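Local coordinates for putative amidohydrolase (Unidentified, PDB 3FEQ), which probably acts as a zinc-dependent prolidase of the amidohydrolase superfamily, hydrolysing dipeptides that end in proline, at residues C[12-17]-C[382-387]; C[202-207]-C[298-303]. One frame throughout, in Å; residues are numbered along the deposited sequence.

In the fold
Contact 1 and contact 2 lie in different parts of the fold, with centres about 36 Å apart and nearest atoms about 22 Å apart. Contact 1 is buried. It joins strand 11-15 to the loop after strand 377-380, so the N-terminal and C-terminal parts of the chain meet in the small beta domain. Contact 2 is only partly buried. It brings a loop after barrel strand 189-192 against helix 297-300, with the V300 side chain about 10 Å from a zinc ion. In sequence, contact 2 is nested within the span closed by contact 1. Both are small and apolar, without a hydrogen bond between their segments. They share no strand or helix.

Contact 1: C[12-17]-C[382-387]; sequences NVLDLE and GNPLED
L14 spreads its two methyl branches over P384 and L385, in the small beta domain that accompanies the TIM barrel in amidohydrolases. CD1 of L14 meets CG of the P384 ring at 4.2 Å. This methyl is anti to CA (chi2 -175°), which carries it out to the proline ring. CD2 of L14 meets CD2 of L385 at 4.1 Å. One leucine thus touches two consecutive residues, one with each methyl. L14 and P384 lie alongside, pointing opposite ways, while the L385 side chain lies at a slant to that of L14. No hydrogen bond links the two segments.

Helix 345-351 adds to this apolar cluster, where L349 touches L14, P384 and L385. M58 and L21 also pack on L14, and V390 and V391 on P384. On the strand side, backbone bonds between L14 and V57 and between V13 and L22 hold strand 11-15 between its neighbours. The 382-387 loop is positioned by G382 O, which is hydrogen-bonded to T56 OG1. The chain then turns tightly after N383. The N383 carbonyl O accepts two backbone bonds, from E386 N at 3.2 Å and from D387 N at 3.0 Å.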
ATOM      1  N   ASN C  12      47.694  31.428  32.106  1.00 67.01           N
ATOM      2  CA  ASN C  12      48.067  32.230  30.952  1.00 65.81           C
ATOM      3  C   ASN C  12      46.977  32.154  29.891  1.00 61.70           C
ATOM      4  O   ASN C  12      46.917  31.217  29.103  1.00 64.68           O
ATOM      5  CB  ASN C  12      49.414  31.777  30.395  1.00 70.39           C
ATOM      6  CG  ASN C  12      50.405  31.434  31.486  1.00 70.72           C
ATOM      7  OD1 ASN C  12      50.976  30.347  31.496  1.00 76.27           O
ATOM      8  ND2 ASN C  12      50.602  32.353  32.419  1.00 75.44           N
ATOM      9  N   VAL C  13      46.084  33.131  29.918  1.00 58.46           N
ATOM     10  CA  VAL C  13      44.865  33.083  29.133  1.00 59.22           C
ATOM     11  C   VAL C  13      45.133  33.409  27.670  1.00 61.00           C
ATOM     12  O   VAL C  13      45.620  34.486  27.338  1.00 62.09           O
ATOM     13  CB  VAL C  13      43.806  34.039  29.708  1.00 57.43           C
ATOM     14  CG1 VAL C  13      42.665  34.246  28.730  1.00 62.52           C
ATOM     15  CG2 VAL C  13      43.285  33.507  31.029  1.00 51.70           C
ATOM     16  N   LEU C  14      44.821  32.460  26.800  1.00 65.52           N
ATOM     17  CA  LEU C  14      45.032  32.648  25.384  1.00 66.76           C
ATOM     18  C   LEU C  14      43.963  33.567  24.847  1.00 68.12           C
ATOM     19  O   LEU C  14      42.776  33.274  24.938  1.00 68.45           O
ATOM     20  CB  LEU C  14      44.972  31.316  24.652  1.00 67.65           C
ATOM     21  CG  LEU C  14      45.890  31.154  23.443  1.00 70.37           C
ATOM     22  CD1 LEU C  14      45.605  29.816  22.781  1.00 78.35           C
ATOM     23  CD2 LEU C  14      45.752  32.288  22.436  1.00 64.57           C
ATOM     24  N   ASP C  15      44.397  34.694  24.305  1.00 72.66           N
ATOM     25  CA  ASP C  15      43.513  35.542  23.544  1.00 72.96           C
ATOM     26  C   ASP C  15      43.857  35.420  22.080  1.00 72.93           C
ATOM     27  O   ASP C  15      45.010  35.585  21.689  1.00 73.25           O
ATOM     28  CB  ASP C  15      43.632  36.989  23.993  1.00 78.77           C
ATOM     29  CG  ASP C  15      42.516  37.849  23.455  1.00 89.94           C
ATOM     30  OD1 ASP C  15      42.597  38.258  22.274  1.00 93.59           O
ATOM     31  OD2 ASP C  15      41.553  38.108  24.210  1.00 98.74           O
ATOM     32  N   LEU C  16      42.834  35.168  21.273  1.00 73.25           N
ATOM     33  CA  LEU C  16      43.024  34.628  19.940  1.00 72.41           C
ATOM     34  C   LEU C  16      42.999  35.673  18.832  1.00 75.78           C
ATOM     35  O   LEU C  16      43.656  35.504  17.807  1.00 79.92           O
ATOM     36  CB  LEU C  16      42.014  33.515  19.669  1.00 68.86           C
ATOM     37  CG  LEU C  16      42.406  32.186  20.311  1.00 59.51           C
ATOM     38  CD1 LEU C  16      41.189  31.455  20.839  1.00 64.04           C
ATOM     39  CD2 LEU C  16      43.177  31.334  19.330  1.00 46.36           C
ATOM     40  N   GLU C  17      42.257  36.755  19.034  1.00 79.86           N
ATOM     41  CA  GLU C  17      42.179  37.812  18.026  1.00 87.03           C
ATOM     42  C   GLU C  17      43.415  38.702  18.055  1.00 87.83           C
ATOM     43  O   GLU C  17      43.714  39.391  17.080  1.00 93.71           O
ATOM     44  CB  GLU C  17      40.899  38.644  18.171  1.00 89.11           C
ATOM     45  CG  GLU C  17      40.510  38.982  19.603  1.00108.87           C
ATOM     46  CD  GLU C  17      39.532  37.977  20.208  1.00125.67           C
ATOM     47  OE1 GLU C  17      39.881  36.778  20.323  1.00129.97           O
ATOM     48  OE2 GLU C  17      38.415  38.393  20.586  1.00131.06           O
ATOM     49  N   GLY C 382      51.767  23.828  28.866  1.00 50.59           N
ATOM     50  CA  GLY C 382      52.677  24.283  27.833  1.00 47.26           C
ATOM     51  C   GLY C 382      51.998  25.329  26.987  1.00 53.22           C
ATOM     52  O   GLY C 382      50.844  25.669  27.224  1.00 54.19           O
ATOM     53  N   ASN C 383      52.711  25.835  25.992  1.00 56.44           N
ATOM     54  CA  ASN C 383      52.207  26.932  25.194  1.00 57.64           C
ATOM     55  C   ASN C 383      52.050  26.540  23.730  1.00 60.45           C
ATOM     56  O   ASN C 383      53.040  26.343  23.027  1.00 59.14           O
ATOM     57  CB  ASN C 383      53.122  28.141  25.337  1.00 58.96           C
ATOM     58  CG  ASN C 383      52.775  29.239  24.374  1.00 69.56           C
ATOM     59  OD1 ASN C 383      51.621  29.662  24.294  1.00 75.14           O
ATOM     60  ND2 ASN C 383      53.760  29.684  23.599  1.00 77.06           N
ATOM     61  N   PRO C 384      50.798  26.425  23.267  1.00 62.94           N
ATOM     62  CA  PRO C 384      50.487  25.963  21.920  1.00 63.93           C
ATOM     63  C   PRO C 384      50.946  26.957  20.867  1.00 61.32           C
ATOM     64  O   PRO C 384      51.280  26.573  19.743  1.00 58.39           O
ATOM     65  CB  PRO C 384      48.958  25.859  21.930  1.00 60.80           C
ATOM     66  CG  PRO C 384      48.520  26.803  22.973  1.00 63.71           C
ATOM     67  CD  PRO C 384      49.582  26.746  24.029  1.00 68.77           C
ATOM     68  N   LEU C 385      51.014  28.223  21.254  1.00 59.23           N
ATOM     69  CA  LEU C 385      51.388  29.276  20.335  1.00 60.55           C
ATOM     70  C   LEU C 385      52.814  29.092  19.824  1.00 64.63           C
ATOM     71  O   LEU C 385      53.160  29.628  18.779  1.00 72.20           O
ATOM     72  CB  LEU C 385      51.215  30.639  21.000  1.00 57.55           C
ATOM     73  CG  LEU C 385      50.292  31.654  20.315  1.00 57.83           C
ATOM     74  CD1 LEU C 385      49.202  30.947  19.546  1.00 59.26           C
ATOM     75  CD2 LEU C 385      49.680  32.631  21.319  1.00 47.31           C
ATOM     76  N   GLU C 386      53.614  28.295  20.530  1.00 66.15           N
ATOM     77  CA  GLU C 386      54.976  27.989  20.093  1.00 70.63           C
ATOM     78  C   GLU C 386      55.243  26.519  19.825  1.00 69.04           C
ATOM     79  O   GLU C 386      56.016  26.178  18.935  1.00 76.40           O
ATOM     80  CB  GLU C 386      55.991  28.512  21.093  1.00 77.40           C
ATOM     81  CG  GLU C 386      56.768  29.702  20.575  1.00 96.15           C
ATOM     82  CD  GLU C 386      57.073  30.702  21.664  1.00113.16           C
ATOM     83  OE1 GLU C 386      56.637  31.868  21.541  1.00115.78           O
ATOM     84  OE2 GLU C 386      57.729  30.314  22.657  1.00123.01           O
ATOM     85  N   ASP C 387      54.649  25.649  20.627  1.00 69.43           N
ATOM     86  CA  ASP C 387      54.645  24.231  20.303  1.00 73.03           C
ATOM     87  C   ASP C 387      53.226  23.721  20.052  1.00 72.35           C
ATOM     88  O   ASP C 387      52.437  23.559  20.980  1.00 67.43           O
ATOM     89  CB  ASP C 387      55.330  23.413  21.396  1.00 72.48           C
ATOM     90  CG  ASP C 387      55.367  21.928  21.075  1.00 86.97           C
ATOM     91  OD1 ASP C 387      55.513  21.570  19.880  1.00 95.39           O
ATOM     92  OD2 ASP C 387      55.248  21.116  22.017  1.00 90.84           O
TER

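Contact 2: C[202-207]-C[298-303]; sequences DPIANT and ASVQQK
This is a small, partly buried apolar contact between a loop and a short helix of the amidohydrolase barrel. The loop follows strand 189-192 and leads to helix 211-223. The helix, 297-300, comes just before helix 302-314. I204 reaches across from the loop and meets V300. Their closest atoms are I204 CD1 and V300 CG1, 3.4 Å apart. The two side chains overlap head to tail. With CD1 anti to CA about the CB-CG1 bond (chi2 -168°), the CG1 branch of I204 is stretched out and its terminal methyl makes the touch. The same methyl lies 4.3 Å from S299 OG, at the more exposed border of the contact. No hydrogen bond joins the segments.

I204 projects from a type I beta turn that runs from P203 to N206. D202 OD1, just before the turn, is hydrogen-bonded to G196 N and S199 OG, which ties the start of the segment to the preceding part of the same loop. Y233 of strand 228-234 touches both I204 and V300, so its side chain links the pair to a barrel strand. V197 and Y277 also pack on V300. The carbonyl O of V300 is hydrogen-bonded to N253 ND2. The V300 side chain is about 10 Å from a zinc ion, and strands 228-234 and 248-254 carry the zinc ligands H231 and H251. Such packing is consistent with the TIM-barrel fold of amidohydrolases, where loops after the strands surround the metal centre.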
ATOM      1  N   ASP C 202      30.038   6.115  -6.543  1.00 74.14           N
ATOM      2  CA  ASP C 202      30.265   7.463  -7.073  1.00 72.03           C
ATOM      3  C   ASP C 202      31.739   7.848  -7.127  1.00 69.87           C
ATOM      4  O   ASP C 202      32.386   7.978  -6.085  1.00 68.68           O
ATOM      5  CB  ASP C 202      29.481   8.511  -6.272  1.00 72.60           C
ATOM      6  CG  ASP C 202      29.486   8.230  -4.773  1.00 77.28           C
ATOM      7  OD1 ASP C 202      30.090   9.024  -4.013  1.00 72.97           O
ATOM      8  OD2 ASP C 202      28.882   7.214  -4.353  1.00 82.03           O
ATOM      9  N   PRO C 203      32.277   8.025  -8.349  1.00 66.57           N
ATOM     10  CA  PRO C 203      33.579   8.658  -8.520  1.00 62.54           C
ATOM     11  C   PRO C 203      33.573  10.107  -8.042  1.00 61.31           C
ATOM     12  O   PRO C 203      32.583  10.828  -8.220  1.00 56.95           O
ATOM     13  CB  PRO C 203      33.808   8.591 -10.031  1.00 60.57           C
ATOM     14  CG  PRO C 203      32.475   8.399 -10.617  1.00 57.37           C
ATOM     15  CD  PRO C 203      31.702   7.604  -9.636  1.00 58.11           C
ATOM     16  N   ILE C 204      34.684  10.516  -7.440  1.00 60.46           N
ATOM     17  CA  ILE C 204      34.797  11.811  -6.771  1.00 60.08           C
ATOM     18  C   ILE C 204      34.624  13.027  -7.709  1.00 58.59           C
ATOM     19  O   ILE C 204      34.155  14.087  -7.287  1.00 55.12           O
ATOM     20  CB  ILE C 204      36.113  11.889  -5.941  1.00 56.95           C
ATOM     21  CG1 ILE C 204      36.745  13.274  -6.046  1.00 58.12           C
ATOM     22  CG2 ILE C 204      37.098  10.812  -6.391  1.00 65.40           C
ATOM     23  CD1 ILE C 204      38.130  13.340  -5.518  1.00 74.91           C
ATOM     24  N   ALA C 205      34.919  12.840  -8.992  1.00 56.67           N
ATOM     25  CA  ALA C 205      34.865  13.931  -9.967  1.00 56.45           C
ATOM     26  C   ALA C 205      33.480  14.531 -10.213  1.00 55.46           C
ATOM     27  O   ALA C 205      33.374  15.693 -10.613  1.00 59.87           O
ATOM     28  CB  ALA C 205      35.502  13.505 -11.295  1.00 54.44           C
ATOM     29  N   ASN C 206      32.419  13.760  -9.999  1.00 50.61           N
ATOM     30  CA  ASN C 206      31.103  14.252 -10.403  1.00 53.36           C
ATOM     31  C   ASN C 206      30.152  14.732  -9.311  1.00 48.08           C
ATOM     32  O   ASN C 206      30.321  14.426  -8.136  1.00 55.82           O
ATOM     33  CB  ASN C 206      30.409  13.330 -11.408  1.00 57.69           C
ATOM     34  CG  ASN C 206      30.277  11.914 -10.914  1.00 57.16           C
ATOM     35  OD1 ASN C 206      31.018  11.027 -11.343  1.00 54.40           O
ATOM     36  ND2 ASN C 206      29.300  11.678 -10.042  1.00 41.83           N
ATOM     37  N   THR C 207      29.163  15.510  -9.733  1.00 39.89           N
ATOM     38  CA  THR C 207      28.369  16.342  -8.850  1.00 32.13           C
ATOM     39  C   THR C 207      27.108  15.596  -8.478  1.00 31.80           C
ATOM     40  O   THR C 207      26.738  14.633  -9.137  1.00 30.99           O
ATOM     41  CB  THR C 207      27.954  17.620  -9.576  1.00 37.56           C
ATOM     42  OG1 THR C 207      27.072  17.291 -10.669  1.00 14.81           O
ATOM     43  CG2 THR C 207      29.197  18.346 -10.104  1.00 34.76           C
ATOM     44  N   ALA C 298      43.820   7.930  -2.576  1.00 91.97           N
ATOM     45  CA  ALA C 298      45.161   8.307  -3.036  1.00 93.27           C
ATOM     46  C   ALA C 298      45.217   9.746  -3.562  1.00 94.60           C
ATOM     47  O   ALA C 298      46.168  10.486  -3.290  1.00 91.69           O
ATOM     48  CB  ALA C 298      45.657   7.319  -4.100  1.00 89.39           C
ATOM     49  N   SER C 299      44.158  10.151  -4.259  1.00 94.70           N
ATOM     50  CA  SER C 299      44.162  11.389  -5.031  1.00 93.85           C
ATOM     51  C   SER C 299      43.881  12.640  -4.202  1.00 93.91           C
ATOM     52  O   SER C 299      44.449  13.698  -4.460  1.00 99.22           O
ATOM     53  CB  SER C 299      43.165  11.295  -6.192  1.00 94.21           C
ATOM     54  OG  SER C 299      41.831  11.192  -5.726  1.00 92.39           O
ATOM     55  N   VAL C 300      42.985  12.527  -3.228  1.00 91.85           N
ATOM     56  CA  VAL C 300      42.461  13.705  -2.539  1.00 83.89           C
ATOM     57  C   VAL C 300      43.421  14.300  -1.522  1.00 81.84           C
ATOM     58  O   VAL C 300      43.363  15.496  -1.240  1.00 85.95           O
ATOM     59  CB  VAL C 300      41.103  13.439  -1.856  1.00 80.83           C
ATOM     60  CG1 VAL C 300      39.984  13.959  -2.707  1.00 72.35           C
ATOM     61  CG2 VAL C 300      40.914  11.960  -1.571  1.00 86.96           C
ATOM     62  N   GLN C 301      44.308  13.469  -0.982  1.00 79.39           N
ATOM     63  CA  GLN C 301      45.246  13.909   0.047  1.00 77.78           C
ATOM     64  C   GLN C 301      46.387  14.715  -0.549  1.00 77.69           C
ATOM     65  O   GLN C 301      47.017  15.510   0.148  1.00 77.55           O
ATOM     66  CB  GLN C 301      45.806  12.708   0.800  1.00 78.83           C
ATOM     67  CG  GLN C 301      46.170  11.548  -0.104  1.00 81.98           C
ATOM     68  CD  GLN C 301      47.273  10.693   0.466  1.00 87.41           C
ATOM     69  OE1 GLN C 301      47.888   9.905  -0.249  1.00 86.54           O
ATOM     70  NE2 GLN C 301      47.535  10.844   1.762  1.00 87.53           N
ATOM     71  N   GLN C 302      46.660  14.471  -1.834  1.00 80.60           N
ATOM     72  CA  GLN C 302      47.684  15.195  -2.589  1.00 81.67           C
ATOM     73  C   GLN C 302      47.424  16.684  -2.487  1.00 78.63           C
ATOM     74  O   GLN C 302      48.128  17.406  -1.769  1.00 75.16           O
ATOM     75  CB  GLN C 302      47.661  14.787  -4.071  1.00 85.83           C
ATOM     76  CG  GLN C 302      47.547  13.291  -4.332  1.00 90.95           C
ATOM     77  CD  GLN C 302      48.724  12.517  -3.790  1.00 98.83           C
ATOM     78  OE1 GLN C 302      49.828  12.601  -4.323  1.00101.17           O
ATOM     79  NE2 GLN C 302      48.498  11.765  -2.720  1.00 99.12           N
ATOM     80  N   LYS C 303      46.366  17.116  -3.168  1.00 73.35           N
ATOM     81  CA  LYS C 303      45.980  18.520  -3.210  1.00 68.03           C
ATOM     82  C   LYS C 303      45.490  19.041  -1.861  1.00 59.61           C
ATOM     83  O   LYS C 303      45.220  20.233  -1.713  1.00 54.57           O
ATOM     84  CB  LYS C 303      44.907  18.736  -4.278  1.00 70.31           C
ATOM     85  CG  LYS C 303      45.407  19.430  -5.530  1.00 75.30           C
ATOM     86  CD  LYS C 303      46.019  18.460  -6.527  1.00 82.19           C
ATOM     87  CE  LYS C 303      46.652  19.217  -7.686  1.00 80.25           C
ATOM     88  NZ  LYS C 303      47.048  18.311  -8.793  1.00 91.30           N
TER